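PDB 4ILV: intradiol ring-cleavage dioxygenase from Streptomyces sp. SirexAA-E, which probably cleaves catechol-type aromatic rings between the two hydroxyl-bearing carbons, using an iron(III) centre and molecular oxygen. Local coordinates for residues 40-45 with 131-135. Sequence-based numbering, arbitrary orientation.
Sequences MEGPYF and IHVKA. With FE (Fe (III) ion), chain C.
Glu41 and Lys134 form a salt bridge, with Lys134 NZ 2.8 Å from Glu41 OE1. The ammonium group meets the anti lone pair of OE1, on the side away from OE2. The glutamate reaches it with CG anti to the backbone N (chi1 178°) and an extended chain beyond. Lys134 runs straight as far as CE, then bends at its last torsion (chi4 -77°), which turns NZ to the carboxylate. The extended part of the chain sets CE over the centre of one face of the Phe45 ring, 3.6 Å from its centroid, as a CH-pi contact. NZ lies higher above the same face, 4.8 Å from the centroid, in a cation-pi interaction. Thr144 OG1 is a further hydrogen-bond partner of NZ. An alanine in place of Glu41 would probably leave the Lys134 ammonium without its carboxylate mate in this loop and freer to swing off the Phe45 ring. These contacts pack the loop segment 40-45 against strand 130-136, an inner strand of an antiparallel sheet in the intradiol dioxygenase fold. Two residues before Lys134, His132 binds the iron through NE2 at 2.3 Å, together with His130, Tyr95 and Tyr124. Its other ring nitrogen, ND1, donates to a water lying in the ring plane, 2.8 Å away. The water in turn donates to Met40 O at 2.7 Å. This second-shell bridge ties the ligand ring to the loop backbone and would restrain its rotation. Trp87 stacks on the His132 ring and meets Phe45 edge-to-face.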
loop_
_atom_site.group_PDB
_atom_site.type_symbol
_atom_site.label_atom_id
_atom_site.label_comp_id
_atom_site.label_asym_id
_atom_site.label_seq_id
_atom_site.Cartn_x
_atom_site.Cartn_y
_atom_site.Cartn_z
ATOM N N MET A 40 -7.842 -1.277 10.130
ATOM C CA MET A 40 -8.458 -2.585 9.956
ATOM C C MET A 40 -8.093 -3.272 8.634
ATOM O O MET A 40 -7.726 -2.631 7.639
ATOM C CB MET A 40 -9.975 -2.502 10.166
ATOM C CG MET A 40 -10.699 -1.490 9.300
ATOM S SD MET A 40 -12.466 -1.498 9.672
ATOM C CE MET A 40 -12.438 -1.194 11.438
ATOM N N GLU A 41 -8.165 -4.596 8.659
ATOM C CA GLU A 41 -7.859 -5.432 7.508
ATOM C C GLU A 41 -8.918 -5.321 6.408
ATOM O O GLU A 41 -8.588 -5.203 5.232
ATOM C CB GLU A 41 -7.750 -6.881 7.983
ATOM C CG GLU A 41 -7.479 -7.920 6.916
ATOM C CD GLU A 41 -7.314 -9.310 7.513
ATOM O OE1 GLU A 41 -6.230 -9.612 8.055
ATOM O OE2 GLU A 41 -8.291 -10.087 7.481
ATOM N N GLY A 42 -10.186 -5.350 6.802
ATOM C CA GLY A 42 -11.283 -5.341 5.852
ATOM C C GLY A 42 -11.624 -6.759 5.432
ATOM O O GLY A 42 -10.811 -7.673 5.609
ATOM N N PRO A 43 -12.838 -6.958 4.888
ATOM C CA PRO A 43 -13.286 -8.297 4.499
ATOM C C PRO A 43 -12.546 -8.853 3.283
ATOM O O PRO A 43 -12.579 -10.061 3.070
ATOM C CB PRO A 43 -14.776 -8.091 4.183
ATOM C CG PRO A 43 -14.891 -6.656 3.817
ATOM C CD PRO A 43 -13.875 -5.937 4.660
ATOM N N TYR A 44 -11.865 -7.996 2.524
ATOM C CA TYR A 44 -11.334 -8.389 1.213
ATOM C C TYR A 44 -9.874 -8.853 1.183
ATOM O O TYR A 44 -9.285 -8.998 0.113
ATOM C CB TYR A 44 -11.591 -7.280 0.192
ATOM C CG TYR A 44 -13.057 -6.930 0.103
ATOM C CD1 TYR A 44 -14.025 -7.929 0.081
ATOM C CD2 TYR A 44 -13.482 -5.606 0.106
ATOM C CE1 TYR A 44 -15.371 -7.620 0.028
ATOM C CE2 TYR A 44 -14.836 -5.287 0.052
ATOM C CZ TYR A 44 -15.772 -6.298 0.014
ATOM O OH TYR A 44 -17.117 -5.991 -0.039
ATOM N N PHE A 45 -9.281 -9.069 2.348
ATOM C CA PHE A 45 -7.947 -9.653 2.390
ATOM C C PHE A 45 -7.987 -11.144 2.039
ATOM O O PHE A 45 -8.925 -11.850 2.396
ATOM C CB PHE A 45 -7.301 -9.460 3.767
ATOM C CG PHE A 45 -5.971 -10.151 3.913
ATOM C CD1 PHE A 45 -4.843 -9.666 3.261
ATOM C CD2 PHE A 45 -5.848 -11.292 4.700
ATOM C CE1 PHE A 45 -3.609 -10.303 3.401
ATOM C CE2 PHE A 45 -4.617 -11.936 4.840
ATOM C CZ PHE A 45 -3.498 -11.438 4.189
ATOM N N ILE A 131 -5.118 1.903 -0.661
ATOM C CA ILE A 131 -4.431 0.648 -0.925
ATOM C C ILE A 131 -4.168 -0.032 0.416
ATOM O O ILE A 131 -3.672 0.608 1.347
ATOM C CB ILE A 131 -3.086 0.905 -1.625
ATOM C CG1 ILE A 131 -3.321 1.408 -3.049
ATOM C CG2 ILE A 131 -2.239 -0.361 -1.649
ATOM C CD1 ILE A 131 -2.021 1.855 -3.743
ATOM N N HIS A 132 -4.489 -1.321 0.530
ATOM C CA HIS A 132 -4.251 -2.022 1.784
ATOM C C HIS A 132 -2.825 -2.561 1.859
ATOM O O HIS A 132 -2.259 -2.953 0.849
ATOM C CB HIS A 132 -5.205 -3.198 1.935
ATOM C CG HIS A 132 -6.639 -2.812 2.116
ATOM N ND1 HIS A 132 -7.191 -2.570 3.354
ATOM C CD2 HIS A 132 -7.645 -2.667 1.217
ATOM C CE1 HIS A 132 -8.472 -2.271 3.211
ATOM N NE2 HIS A 132 -8.767 -2.311 1.925
ATOM N N VAL A 133 -2.259 -2.605 3.060
ATOM C CA VAL A 133 -0.929 -3.177 3.237
ATOM C C VAL A 133 -0.742 -3.806 4.622
ATOM O O VAL A 133 -1.177 -3.258 5.648
ATOM C CB VAL A 133 0.191 -2.131 2.944
ATOM C CG1 VAL A 133 0.108 -0.937 3.919
ATOM C CG2 VAL A 133 1.592 -2.782 3.002
ATOM N N LYS A 134 -0.113 -4.977 4.642
ATOM C CA LYS A 134 0.371 -5.568 5.887
ATOM C C LYS A 134 1.898 -5.552 5.870
ATOM O O LYS A 134 2.501 -6.000 4.898
ATOM C CB LYS A 134 -0.120 -7.007 6.039
ATOM C CG LYS A 134 -1.581 -7.116 6.409
ATOM C CD LYS A 134 -2.037 -8.553 6.374
ATOM C CE LYS A 134 -3.501 -8.660 6.738
ATOM N NZ LYS A 134 -3.688 -8.535 8.210
ATOM N N ALA A 135 2.512 -5.045 6.941
ATOM C CA ALA A 135 3.965 -4.977 7.057
ATOM C C ALA A 135 4.443 -5.829 8.222
ATOM O O ALA A 135 3.896 -5.749 9.323
ATOM C CB ALA A 135 4.428 -3.514 7.259
HETATM FE FE FE C . -10.715 -1.778 0.913
HETATM O O HOH W 1 -5.785 -2.799 5.745
#